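Local coordinates for protein TsrE (Streptomyces laurentii, PDB 7CWW) that probably acts as the cyclase that closes the macrocycle of a thiopeptide antibiotic, being related to the C-terminal domain of lantibiotic dehydratases, at residues A27-E32 / R68-R73; E19-D24 / L75-P80; L36-S41 / S61-V66; D40-L45 / L55-A60. All coordinates share one frame; numbering follows the deposited sequence.

Overall arrangement
Read from the N terminus, the chain pairs early segments with late ones in reverse order, so the contacts nest like brackets and none cross. Interaction 2 closes the widest loop, joining the first half of helix 15-35 to the end of helix 65-78. Interaction 1 lies within it and joins the same two helices further along. Interaction 3 comes next, linking the turn after helix 15-35 to the lead-in of helix 65-78. Interaction 4, which shares D40 and S41 with interaction 3, closes the shortest loop, the hairpin of strands 39-49 and 52-61. L22, A27, L30 and L70 carry the helix pair onto that hairpin.

Interaction 1 of 4, residues A27-E32 / R68-R73; sequences APLLDE and RRLKSR
In the antiparallel helix pair of a beta-alpha-beta-beta-alpha unit, L29 on helix 15-35 pushes its branched end between L70, R69 and R73 of helix 65-78. The segment axes run at 161° to each other and come within 10.7 Å, so contact is left to side chains. With CG turned opposite its own backbone nitrogen (chi1 -175°), L29 reaches straight across the gap and spreads its two methyls, CD2 mainly on L70 and CD1 on the arginine stems as well. L29 CD2 rests 3.7 Å from L70 CG. L29 CD1 serves the polar side of the interface, where the aliphatic stem of R69 receives it, with R69 CG at 3.7 Å. The same methyl also meets R73, at 3.9 Å from R73 NH1. R73 is extended from CG to NE, and R69 CD lies over the centre of its guanidinium, 3.7 Å above the plane. R69 bends at chi3 and carries its own charged end away to a salt bridge with E38. Deeper in, L30 and L70 meet nearly perpendicular, L30 CD1 standing 4.0 Å from L70 CD1. Both leucines also touch F59 of the sheet below. L30 and L70 thus reach the sheet, L29 fills the gap between the helices, and arginine stems line the solvent side: an antiparallel helix pair packed on one face of an antiparallel sheet, a two-layer alpha/beta arrangement.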
loop_
_atom_site.group_PDB
_atom_site.type_symbol
_atom_site.label_atom_id
_atom_site.label_comp_id
_atom_site.label_asym_id
_atom_site.label_seq_id
_atom_site.Cartn_x
_atom_site.Cartn_y
_atom_site.Cartn_z
ATOM N N ALA A 27 17.009 -6.258 -12.370
ATOM C CA ALA A 27 17.128 -7.282 -11.333
ATOM C C ALA A 27 18.235 -8.292 -11.621
ATOM O O ALA A 27 19.011 -8.595 -10.697
ATOM C CB ALA A 27 15.778 -7.978 -11.118
ATOM N N PRO A 28 18.378 -8.845 -12.834
ATOM C CA PRO A 28 19.493 -9.787 -13.062
ATOM C C PRO A 28 20.865 -9.164 -12.849
ATOM O O PRO A 28 21.756 -9.815 -12.301
ATOM C CB PRO A 28 19.295 -10.212 -14.523
ATOM C CG PRO A 28 17.861 -9.952 -14.805
ATOM C CD PRO A 28 17.525 -8.727 -14.033
ATOM N N LEU A 29 21.057 -7.915 -13.277
ATOM C CA LEU A 29 22.329 -7.228 -13.052
ATOM C C LEU A 29 22.579 -7.006 -11.564
ATOM O O LEU A 29 23.665 -7.308 -11.046
ATOM C CB LEU A 29 22.331 -5.886 -13.795
ATOM C CG LEU A 29 23.599 -5.018 -13.807
ATOM C CD1 LEU A 29 23.591 -4.130 -15.059
ATOM C CD2 LEU A 29 23.734 -4.153 -12.541
ATOM N N LEU A 30 21.589 -6.455 -10.865
ATOM C CA LEU A 30 21.795 -6.094 -9.467
ATOM C C LEU A 30 21.871 -7.327 -8.573
ATOM O O LEU A 30 22.656 -7.354 -7.618
ATOM C CB LEU A 30 20.686 -5.140 -9.015
ATOM C CG LEU A 30 20.909 -3.710 -9.528
ATOM C CD1 LEU A 30 19.691 -2.823 -9.299
ATOM C CD2 LEU A 30 22.141 -3.108 -8.870
ATOM N N ASP A 31 21.069 -8.361 -8.857
ATOM C CA ASP A 31 21.219 -9.614 -8.113
ATOM C C ASP A 31 22.601 -10.220 -8.337
ATOM O O ASP A 31 23.252 -10.656 -7.381
ATOM C CB ASP A 31 20.129 -10.615 -8.498
ATOM C CG ASP A 31 18.778 -10.277 -7.883
ATOM O OD1 ASP A 31 18.728 -9.483 -6.921
ATOM O OD2 ASP A 31 17.758 -10.809 -8.364
ATOM N N GLU A 32 23.076 -10.243 -9.585
ATOM C CA GLU A 32 24.437 -10.721 -9.837
ATOM C C GLU A 32 25.462 -9.895 -9.069
ATOM O O GLU A 32 26.359 -10.446 -8.418
ATOM C CB GLU A 32 24.755 -10.680 -11.333
ATOM C CG GLU A 32 26.181 -11.133 -11.651
ATOM C CD GLU A 32 26.560 -10.943 -13.110
ATOM O OE1 GLU A 32 26.079 -9.974 -13.733
ATOM O OE2 GLU A 32 27.348 -11.759 -13.632
ATOM N N ARG A 68 26.664 2.767 -13.944
ATOM C CA ARG A 68 26.955 3.040 -15.348
ATOM C C ARG A 68 26.609 1.841 -16.215
ATOM O O ARG A 68 26.035 1.998 -17.301
ATOM C CB ARG A 68 28.424 3.430 -15.499
ATOM C CG ARG A 68 28.701 4.831 -14.943
ATOM C CD ARG A 68 30.159 5.044 -14.560
ATOM N NE ARG A 68 30.388 6.436 -14.170
ATOM C CZ ARG A 68 30.009 6.957 -13.004
ATOM N NH1 ARG A 68 29.394 6.202 -12.093
ATOM N NH2 ARG A 68 30.250 8.235 -12.743
ATOM N N ARG A 69 26.932 0.634 -15.738
ATOM C CA ARG A 69 26.543 -0.580 -16.455
ATOM C C ARG A 69 25.028 -0.675 -16.579
ATOM O O ARG A 69 24.506 -1.020 -17.648
ATOM C CB ARG A 69 27.115 -1.811 -15.744
ATOM C CG ARG A 69 26.864 -3.139 -16.433
ATOM C CD ARG A 69 27.409 -4.316 -15.574
ATOM N NE ARG A 69 28.664 -3.951 -14.922
ATOM C CZ ARG A 69 28.904 -4.058 -13.617
ATOM N NH1 ARG A 69 27.977 -4.540 -12.801
ATOM N NH2 ARG A 69 30.079 -3.671 -13.129
ATOM N N LEU A 70 24.309 -0.341 -15.500
ATOM C CA LEU A 70 22.849 -0.330 -15.526
ATOM C C LEU A 70 22.318 0.602 -16.607
ATOM O O LEU A 70 21.475 0.206 -17.423
ATOM C CB LEU A 70 22.301 0.104 -14.166
ATOM C CG LEU A 70 21.909 -0.977 -13.179
ATOM C CD1 LEU A 70 21.641 -0.338 -11.812
ATOM C CD2 LEU A 70 20.702 -1.746 -13.715
ATOM N N LYS A 71 22.784 1.857 -16.613
ATOM C CA LYS A 71 22.328 2.819 -17.614
ATOM C C LYS A 71 22.587 2.310 -19.025
ATOM O O LYS A 71 21.722 2.407 -19.910
ATOM C CB LYS A 71 23.030 4.174 -17.419
ATOM C CG LYS A 71 22.591 4.958 -16.176
ATOM C CD LYS A 71 23.077 6.409 -16.261
ATOM C CE LYS A 71 22.683 7.226 -15.037
ATOM N NZ LYS A 71 23.189 8.626 -15.174
ATOM N N SER A 72 23.782 1.770 -19.266
ATOM C CA SER A 72 24.121 1.428 -20.637
ATOM C C SER A 72 23.319 0.216 -21.103
ATOM O O SER A 72 22.942 0.133 -22.278
ATOM C CB SER A 72 25.634 1.183 -20.754
ATOM O OG SER A 72 25.959 0.506 -21.954
ATOM N N ARG A 73 23.012 -0.705 -20.186
ATOM C CA ARG A 73 22.215 -1.876 -20.546
ATOM C C ARG A 73 20.731 -1.550 -20.667
ATOM O O ARG A 73 20.009 -2.225 -21.415
ATOM C CB ARG A 73 22.429 -2.995 -19.535
ATOM C CG ARG A 73 23.837 -3.553 -19.620
ATOM C CD ARG A 73 23.966 -4.847 -18.906
ATOM N NE ARG A 73 25.333 -5.350 -18.974
ATOM C CZ ARG A 73 25.776 -6.360 -18.235
ATOM N NH1 ARG A 73 24.946 -6.959 -17.389
ATOM N NH2 ARG A 73 27.036 -6.771 -18.341
#

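Interaction 2 of 4, residues E19-D24 / L75-P80; sequences EDLLLD and LAHVGP
H77, near the end of helix 65-78, lays its imidazole along helix 15-35 and touches L21, D20 and D24 in turn. The path begins at H77 CB, which sits 4.0 Å from L21 CD2. A chi1 of -168° sets the ring opposite the histidine's backbone nitrogen and sends it over toward the other helix. H77 CG remains near the same leucine methyl, and H77 ND1 comes closer still, 3.7 Å from L21 CD2. L21 and H77 run antiparallel alongside each other, and one methyl serves H77 CB, CG and ND1. Further out, H77 CE1 meets D20 CB at 4.0 Å. At the far end, H77 NE2 lies 3.8 Å from D24 CB and 3.9 Å from D24 OD2, with the carboxylate and ring planes turned 57° apart. The carboxylates of both aspartates are engaged by R128 through salt bridges. L21 CD2 has a second neighbour in V78 CG1, 4.0 Å away, and the two side chains meet nearly at a right angle. Just beyond, G79 leaves helical geometry with a positive phi, closing helix 65-78 immediately after the contact. The arrangement is a surface seam at one end of the helix pair: L22 turns from the same turn of helix 15-35 to W42 and Y44 of the sheet, L23 packs on helix 106-127, and H77 reaches from helix 65-78 over the outer side to helix 15-35.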
loop_
_atom_site.group_PDB
_atom_site.type_symbol
_atom_site.label_atom_id
_atom_site.label_comp_id
_atom_site.label_asym_id
_atom_site.label_seq_id
_atom_site.Cartn_x
_atom_site.Cartn_y
_atom_site.Cartn_z
ATOM N N GLU A 19 8.579 -2.245 -16.083
ATOM C CA GLU A 19 8.475 -3.640 -15.677
ATOM C C GLU A 19 9.441 -4.505 -16.479
ATOM O O GLU A 19 10.182 -5.315 -15.908
ATOM C CB GLU A 19 7.027 -4.107 -15.847
ATOM C CG GLU A 19 6.753 -5.550 -15.467
ATOM C CD GLU A 19 5.273 -5.888 -15.587
ATOM O OE1 GLU A 19 4.440 -5.095 -15.080
ATOM O OE2 GLU A 19 4.949 -6.922 -16.220
ATOM N N ASP A 20 9.442 -4.346 -17.811
ATOM C CA ASP A 20 10.384 -5.075 -18.666
ATOM C C ASP A 20 11.830 -4.846 -18.228
ATOM O O ASP A 20 12.613 -5.794 -18.104
ATOM C CB ASP A 20 10.213 -4.648 -20.130
ATOM C CG ASP A 20 8.865 -5.049 -20.713
ATOM O OD1 ASP A 20 8.315 -6.104 -20.320
ATOM O OD2 ASP A 20 8.357 -4.302 -21.577
ATOM N N LEU A 21 12.209 -3.579 -18.014
ATOM C CA LEU A 21 13.578 -3.272 -17.598
ATOM C C LEU A 21 13.902 -3.905 -16.257
ATOM O O LEU A 21 15.014 -4.403 -16.033
ATOM C CB LEU A 21 13.772 -1.759 -17.515
ATOM C CG LEU A 21 13.803 -1.015 -18.838
ATOM C CD1 LEU A 21 13.751 0.490 -18.581
ATOM C CD2 LEU A 21 15.061 -1.420 -19.591
ATOM N N LEU A 22 12.948 -3.873 -15.339
ATOM C CA LEU A 22 13.169 -4.443 -14.018
ATOM C C LEU A 22 13.402 -5.948 -14.099
ATOM O O LEU A 22 14.380 -6.469 -13.543
ATOM C CB LEU A 22 11.966 -4.111 -13.138
ATOM C CG LEU A 22 11.973 -4.387 -11.644
ATOM C CD1 LEU A 22 13.219 -3.834 -10.967
ATOM C CD2 LEU A 22 10.727 -3.733 -11.073
ATOM N N LEU A 23 12.517 -6.667 -14.795
ATOM C CA LEU A 23 12.607 -8.124 -14.818
ATOM C C LEU A 23 13.720 -8.626 -15.724
ATOM O O LEU A 23 14.316 -9.673 -15.441
ATOM C CB LEU A 23 11.282 -8.737 -15.267
ATOM C CG LEU A 23 10.062 -8.380 -14.418
ATOM C CD1 LEU A 23 8.799 -9.010 -15.006
ATOM C CD2 LEU A 23 10.291 -8.841 -13.001
ATOM N N ASP A 24 14.003 -7.921 -16.817
ATOM C CA ASP A 24 14.917 -8.438 -17.828
ATOM C C ASP A 24 16.309 -7.823 -17.787
ATOM O O ASP A 24 17.244 -8.434 -18.309
ATOM C CB ASP A 24 14.320 -8.238 -19.227
ATOM C CG ASP A 24 12.996 -8.973 -19.396
ATOM O OD1 ASP A 24 12.736 -9.928 -18.621
ATOM O OD2 ASP A 24 12.219 -8.598 -20.298
ATOM N N LEU A 75 19.741 1.283 -22.018
ATOM C CA LEU A 75 19.712 1.814 -23.381
ATOM C C LEU A 75 19.712 0.704 -24.425
ATOM O O LEU A 75 19.020 0.808 -25.445
ATOM C CB LEU A 75 20.899 2.753 -23.616
ATOM C CG LEU A 75 20.943 4.001 -22.734
ATOM C CD1 LEU A 75 22.100 4.907 -23.177
ATOM C CD2 LEU A 75 19.612 4.749 -22.768
ATOM N N ALA A 76 20.501 -0.357 -24.211
ATOM C CA ALA A 76 20.523 -1.448 -25.183
ATOM C C ALA A 76 19.168 -2.143 -25.263
ATOM O O ALA A 76 18.728 -2.542 -26.347
ATOM C CB ALA A 76 21.620 -2.455 -24.829
ATOM N N HIS A 77 18.491 -2.290 -24.127
ATOM C CA HIS A 77 17.232 -3.025 -24.101
ATOM C C HIS A 77 16.126 -2.253 -24.809
ATOM O O HIS A 77 15.419 -2.804 -25.660
ATOM C CB HIS A 77 16.837 -3.322 -22.655
ATOM C CG HIS A 77 15.713 -4.301 -22.522
ATOM N ND1 HIS A 77 14.409 -3.912 -22.301
ATOM C CD2 HIS A 77 15.700 -5.654 -22.570
ATOM C CE1 HIS A 77 13.640 -4.983 -22.215
ATOM N NE2 HIS A 77 14.399 -6.053 -22.376
ATOM N N VAL A 78 15.955 -0.976 -24.464
ATOM C CA VAL A 78 14.879 -0.185 -25.054
ATOM C C VAL A 78 15.115 0.065 -26.538
ATOM O O VAL A 78 14.159 0.206 -27.309
ATOM C CB VAL A 78 14.720 1.130 -24.277
ATOM C CG1 VAL A 78 14.370 0.839 -22.840
ATOM C CG2 VAL A 78 16.018 1.874 -24.311
ATOM N N GLY A 79 16.373 0.118 -26.966
ATOM C CA GLY A 79 16.688 0.380 -28.349
ATOM C C GLY A 79 16.913 1.855 -28.603
ATOM O O GLY A 79 16.714 2.696 -27.723
ATOM N N PRO A 80 17.329 2.202 -29.826
ATOM C CA PRO A 80 17.593 3.614 -30.146
ATOM C C PRO A 80 16.347 4.484 -30.180
ATOM O O PRO A 80 16.463 5.684 -30.455
ATOM C CB PRO A 80 18.249 3.544 -31.538
ATOM C CG PRO A 80 18.596 2.098 -31.753
ATOM C CD PRO A 80 17.589 1.321 -30.975
#

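Interaction 3 of 4, residues L36-S41 / S61-V66; sequences LGETDS and SRSPSV
E38, T39, S61 and V66 bring together two connections at one end of the sheet: the turn that leaves helix 15-35 and the bend that enters helix 65-78. The polar contacts gather on S61, whose OG lies 2.9 Å from E38 O, probably as a hydrogen bond. S61 OG also accepts from S63 N, an ST turn with a nearly straight N-H...O angle of 164°. Next along, S63 OG receives S65 N at 3.0 Å, a more bent capping bond at the start of helix 65-78. Van der Waals packing centres on V66 CG2, which meets the extended side chain of E38 end-on. The methyl lies 3.4 Å from E38 CD and is also close to E38 CG. T39 adds to the packing: its chi1 of -66° brings OG1, hydrogen-bonded to S33 OG, round to 3.7 Å from V66 CG2, beside S61 CB. A third kind of contact, a backbone carbonyl over a guanidinium face, involves R62, less well ordered, which doubles back through bends at chi2 and chi3. R62 CD comes 3.4 Å from E38 O, and G37 O stands 3.5 Å above one face of the R62 guanidinium, toward the rim, a polar approach not counted as a hydrogen bond. G37 itself ends helix 15-35 in a Schellman motif. With E38 OE1 bonded to S33 and E38 OE2 bridged to R69, the carboxylate pressed against V66 is held from both oxygens. Such pairing would probably offset the cost of setting a charge against a methyl and help to keep E38 ionised.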
loop_
_atom_site.group_PDB
_atom_site.type_symbol
_atom_site.label_atom_id
_atom_site.label_comp_id
_atom_site.label_asym_id
_atom_site.label_seq_id
_atom_site.Cartn_x
_atom_site.Cartn_y
_atom_site.Cartn_z
ATOM N N LEU A 36 28.081 -11.246 -6.191
ATOM C CA LEU A 36 29.523 -11.091 -6.307
ATOM C C LEU A 36 30.114 -10.169 -5.248
ATOM O O LEU A 36 31.340 -10.072 -5.150
ATOM C CB LEU A 36 29.889 -10.570 -7.704
ATOM C CG LEU A 36 29.527 -11.539 -8.834
ATOM C CD1 LEU A 36 29.793 -10.943 -10.222
ATOM C CD2 LEU A 36 30.272 -12.848 -8.651
ATOM N N GLY A 37 29.288 -9.497 -4.450
ATOM C CA GLY A 37 29.819 -8.600 -3.445
ATOM C C GLY A 37 30.193 -7.238 -3.975
ATOM O O GLY A 37 30.774 -6.432 -3.238
ATOM N N GLU A 38 29.887 -6.968 -5.242
ATOM C CA GLU A 38 30.096 -5.647 -5.817
ATOM C C GLU A 38 29.080 -4.647 -5.274
ATOM O O GLU A 38 29.377 -3.453 -5.160
ATOM C CB GLU A 38 30.007 -5.763 -7.339
ATOM C CG GLU A 38 30.273 -4.499 -8.121
ATOM C CD GLU A 38 29.970 -4.674 -9.598
ATOM O OE1 GLU A 38 28.885 -5.206 -9.925
ATOM O OE2 GLU A 38 30.819 -4.286 -10.427
ATOM N N THR A 39 27.893 -5.124 -4.918
ATOM C CA THR A 39 26.823 -4.321 -4.345
ATOM C C THR A 39 26.369 -5.001 -3.060
ATOM O O THR A 39 26.330 -6.232 -2.991
ATOM C CB THR A 39 25.659 -4.175 -5.346
ATOM O OG1 THR A 39 26.102 -3.417 -6.480
ATOM C CG2 THR A 39 24.443 -3.488 -4.718
ATOM N N ASP A 40 26.053 -4.204 -2.036
ATOM C CA ASP A 40 25.631 -4.781 -0.759
ATOM C C ASP A 40 24.200 -5.294 -0.832
ATOM O O ASP A 40 23.924 -6.441 -0.469
ATOM C CB ASP A 40 25.764 -3.749 0.359
ATOM C CG ASP A 40 27.212 -3.418 0.675
ATOM O OD1 ASP A 40 28.010 -4.353 0.906
ATOM O OD2 ASP A 40 27.553 -2.221 0.687
ATOM N N SER A 41 23.275 -4.451 -1.285
ATOM C CA SER A 41 21.868 -4.811 -1.398
ATOM C C SER A 41 21.238 -3.799 -2.342
ATOM O O SER A 41 21.844 -2.775 -2.663
ATOM C CB SER A 41 21.172 -4.805 -0.028
ATOM O OG SER A 41 21.260 -3.516 0.567
ATOM N N SER A 61 26.936 0.545 -3.174
ATOM C CA SER A 61 28.004 -0.137 -3.877
ATOM C C SER A 61 29.289 0.651 -3.718
ATOM O O SER A 61 29.276 1.883 -3.673
ATOM C CB SER A 61 27.677 -0.314 -5.365
ATOM O OG SER A 61 28.817 -0.762 -6.077
ATOM N N ARG A 62 30.395 -0.076 -3.636
ATOM C CA ARG A 62 31.713 0.535 -3.663
ATOM C C ARG A 62 32.128 0.972 -5.065
ATOM O O ARG A 62 33.029 1.807 -5.199
ATOM C CB ARG A 62 32.735 -0.456 -3.103
ATOM C CG ARG A 62 32.746 -1.787 -3.850
ATOM C CD ARG A 62 31.995 -2.877 -3.098
ATOM N NE ARG A 62 32.784 -3.444 -2.007
ATOM C CZ ARG A 62 33.784 -4.306 -2.174
ATOM N NH1 ARG A 62 34.128 -4.705 -3.394
ATOM N NH2 ARG A 62 34.445 -4.770 -1.119
ATOM N N SER A 63 31.477 0.451 -6.107
ATOM C CA SER A 63 31.973 0.610 -7.464
ATOM C C SER A 63 31.114 1.597 -8.240
ATOM O O SER A 63 29.880 1.482 -8.234
ATOM C CB SER A 63 32.001 -0.749 -8.185
ATOM O OG SER A 63 32.066 -0.599 -9.594
ATOM N N PRO A 64 31.723 2.582 -8.907
ATOM C CA PRO A 64 30.952 3.444 -9.811
ATOM C C PRO A 64 30.482 2.724 -11.062
ATOM O O PRO A 64 29.602 3.247 -11.760
ATOM C CB PRO A 64 31.937 4.573 -10.166
ATOM C CG PRO A 64 33.148 4.362 -9.311
ATOM C CD PRO A 64 33.153 2.917 -8.906
ATOM N N SER A 65 31.023 1.540 -11.351
ATOM C CA SER A 65 30.668 0.845 -12.580
ATOM C C SER A 65 29.224 0.352 -12.566
ATOM O O SER A 65 28.613 0.222 -13.633
ATOM C CB SER A 65 31.632 -0.326 -12.808
ATOM O OG SER A 65 32.910 0.138 -13.226
ATOM N N VAL A 66 28.652 0.102 -11.382
ATOM C CA VAL A 66 27.350 -0.561 -11.317
ATOM C C VAL A 66 26.264 0.316 -11.923
ATOM O O VAL A 66 25.473 -0.134 -12.760
ATOM C CB VAL A 66 26.999 -0.942 -9.867
ATOM C CG1 VAL A 66 25.604 -1.535 -9.829
ATOM C CG2 VAL A 66 28.011 -1.926 -9.315
#

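Interaction 4 of 4, residues D40-L45 / L55-A60; sequences DSWFYL and LRLRFA
F43 and R58 interlock on one side of a beta hairpin, while W42, Y44, L55, L57 and F59 knit together on the other. The F43 ring is a flat shelf over which R58 lays its stem: R58 CB stands 4.0 Å from the ring centroid and 19° off its normal, a CH-pi contact. R58 then runs on, CD reaching F43 CZ at 3.7 Å, while L45 CG fills in at the ring edge. On the opposite face L57 CD2 is the bump, seated in the hollow between Y44 CB, 3.7 Å away, and W42 CZ3. L55 CD1 presses on Y44 CD1 at 3.8 Å. The bases of W42 and F59 meet directly, CB to CB, at 3.6 Å, in a non-hydrogen-bonded pair. F43 with R58 and L45 with R56 are the hydrogen-bonded pairs. The bond from A60 N to S41 O is weak, but D40 N to A60 O, at 2.9 Å, secures that end. Chemically the faces differ: the W42 and L57 side is largely apolar, with W42 NE1 bonded to D31, and receives the helices, whereas the arginines opposite bury charge, R56 matched by salt bridges to E47 and D8, R58 by long, weak ion pairs to E110 and D8.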
loop_
_atom_site.group_PDB
_atom_site.type_symbol
_atom_site.label_atom_id
_atom_site.label_comp_id
_atom_site.label_asym_id
_atom_site.label_seq_id
_atom_site.Cartn_x
_atom_site.Cartn_y
_atom_site.Cartn_z
ATOM N N ASP A 40 26.053 -4.204 -2.036
ATOM C CA ASP A 40 25.631 -4.781 -0.759
ATOM C C ASP A 40 24.200 -5.294 -0.832
ATOM O O ASP A 40 23.924 -6.441 -0.469
ATOM C CB ASP A 40 25.764 -3.749 0.359
ATOM C CG ASP A 40 27.212 -3.418 0.675
ATOM O OD1 ASP A 40 28.010 -4.353 0.906
ATOM O OD2 ASP A 40 27.553 -2.221 0.687
ATOM N N SER A 41 23.275 -4.451 -1.285
ATOM C CA SER A 41 21.868 -4.811 -1.398
ATOM C C SER A 41 21.238 -3.799 -2.342
ATOM O O SER A 41 21.844 -2.775 -2.663
ATOM C CB SER A 41 21.172 -4.805 -0.028
ATOM O OG SER A 41 21.260 -3.516 0.567
ATOM N N TRP A 42 20.006 -4.076 -2.773
ATOM C CA TRP A 42 19.301 -3.106 -3.601
ATOM C C TRP A 42 17.800 -3.225 -3.375
ATOM O O TRP A 42 17.306 -4.239 -2.884
ATOM C CB TRP A 42 19.639 -3.291 -5.092
ATOM C CG TRP A 42 19.057 -4.534 -5.723
ATOM C CD1 TRP A 42 19.531 -5.822 -5.624
ATOM C CD2 TRP A 42 17.910 -4.594 -6.579
ATOM N NE1 TRP A 42 18.735 -6.678 -6.359
ATOM C CE2 TRP A 42 17.736 -5.948 -6.958
ATOM C CE3 TRP A 42 17.008 -3.631 -7.056
ATOM C CZ2 TRP A 42 16.690 -6.362 -7.795
ATOM C CZ3 TRP A 42 15.974 -4.037 -7.892
ATOM C CH2 TRP A 42 15.825 -5.396 -8.255
ATOM N N PHE A 43 17.081 -2.160 -3.734
ATOM C CA PHE A 43 15.632 -2.225 -3.861
ATOM C C PHE A 43 15.210 -1.291 -4.978
ATOM O O PHE A 43 16.031 -0.575 -5.562
ATOM C CB PHE A 43 14.897 -1.906 -2.538
ATOM C CG PHE A 43 15.028 -0.460 -2.048
ATOM C CD1 PHE A 43 16.027 -0.105 -1.143
ATOM C CD2 PHE A 43 14.112 0.510 -2.432
ATOM C CE1 PHE A 43 16.136 1.196 -0.656
ATOM C CE2 PHE A 43 14.216 1.825 -1.959
ATOM C CZ PHE A 43 15.227 2.162 -1.060
ATOM N N TYR A 44 13.924 -1.343 -5.321
ATOM C CA TYR A 44 13.396 -0.452 -6.347
ATOM C C TYR A 44 12.112 0.184 -5.844
ATOM O O TYR A 44 11.429 -0.363 -4.973
ATOM C CB TYR A 44 13.125 -1.176 -7.695
ATOM C CG TYR A 44 11.829 -1.974 -7.719
ATOM C CD1 TYR A 44 10.627 -1.387 -8.116
ATOM C CD2 TYR A 44 11.814 -3.326 -7.353
ATOM C CE1 TYR A 44 9.424 -2.124 -8.123
ATOM C CE2 TYR A 44 10.621 -4.076 -7.378
ATOM C CZ TYR A 44 9.438 -3.469 -7.762
ATOM O OH TYR A 44 8.259 -4.188 -7.784
ATOM N N LEU A 45 11.814 1.367 -6.377
ATOM C CA LEU A 45 10.518 2.006 -6.216
ATOM C C LEU A 45 10.034 2.408 -7.596
ATOM O O LEU A 45 10.820 2.526 -8.539
ATOM C CB LEU A 45 10.567 3.258 -5.300
ATOM C CG LEU A 45 10.991 3.047 -3.840
ATOM C CD1 LEU A 45 11.100 4.392 -3.084
ATOM C CD2 LEU A 45 10.038 2.060 -3.100
ATOM N N LEU A 55 11.103 4.439 -12.848
ATOM C CA LEU A 55 11.653 3.374 -12.026
ATOM C C LEU A 55 12.875 3.912 -11.297
ATOM O O LEU A 55 13.771 4.494 -11.924
ATOM C CB LEU A 55 12.047 2.182 -12.900
ATOM C CG LEU A 55 12.757 1.005 -12.231
ATOM C CD1 LEU A 55 11.778 0.286 -11.287
ATOM C CD2 LEU A 55 13.314 0.040 -13.280
ATOM N N ARG A 56 12.894 3.749 -9.982
ATOM C CA ARG A 56 14.027 4.149 -9.150
ATOM C C ARG A 56 14.762 2.898 -8.698
ATOM O O ARG A 56 14.139 1.968 -8.174
ATOM C CB ARG A 56 13.578 4.959 -7.921
ATOM C CG ARG A 56 14.751 5.366 -6.996
ATOM C CD ARG A 56 14.305 5.989 -5.669
ATOM N NE ARG A 56 13.383 7.115 -5.876
ATOM C CZ ARG A 56 13.759 8.338 -6.250
ATOM N NH1 ARG A 56 15.042 8.626 -6.461
ATOM N NH2 ARG A 56 12.847 9.284 -6.415
ATOM N N LEU A 57 16.084 2.879 -8.875
ATOM C CA LEU A 57 16.913 1.783 -8.382
ATOM C C LEU A 57 17.850 2.345 -7.328
ATOM O O LEU A 57 18.626 3.263 -7.604
ATOM C CB LEU A 57 17.689 1.113 -9.520
ATOM C CG LEU A 57 16.736 0.561 -10.595
ATOM C CD1 LEU A 57 17.443 0.174 -11.875
ATOM C CD2 LEU A 57 15.952 -0.631 -10.041
ATOM N N ARG A 58 17.757 1.821 -6.116
ATOM C CA ARG A 58 18.557 2.311 -5.007
ATOM C C ARG A 58 19.410 1.174 -4.471
ATOM O O ARG A 58 18.904 0.084 -4.196
ATOM C CB ARG A 58 17.681 2.894 -3.901
ATOM C CG ARG A 58 18.458 3.745 -2.945
ATOM C CD ARG A 58 17.572 4.768 -2.307
ATOM N NE ARG A 58 18.222 5.335 -1.142
ATOM C CZ ARG A 58 18.948 6.447 -1.167
ATOM N NH1 ARG A 58 19.501 6.901 -0.048
ATOM N NH2 ARG A 58 19.108 7.109 -2.306
ATOM N N PHE A 59 20.704 1.425 -4.336
ATOM C CA PHE A 59 21.613 0.361 -3.961
ATOM C C PHE A 59 22.878 0.996 -3.416
ATOM O O PHE A 59 23.219 2.130 -3.760
ATOM C CB PHE A 59 21.932 -0.567 -5.148
ATOM C CG PHE A 59 22.361 0.159 -6.409
ATOM C CD1 PHE A 59 21.423 0.614 -7.321
ATOM C CD2 PHE A 59 23.702 0.364 -6.687
ATOM C CE1 PHE A 59 21.819 1.267 -8.479
ATOM C CE2 PHE A 59 24.100 1.019 -7.839
ATOM C CZ PHE A 59 23.163 1.470 -8.737
ATOM N N ALA A 60 23.566 0.256 -2.557
ATOM C CA ALA A 60 24.830 0.690 -1.985
ATOM C C ALA A 60 25.950 -0.134 -2.604
ATOM O O ALA A 60 25.917 -1.366 -2.560
ATOM C CB ALA A 60 24.828 0.536 -0.462
#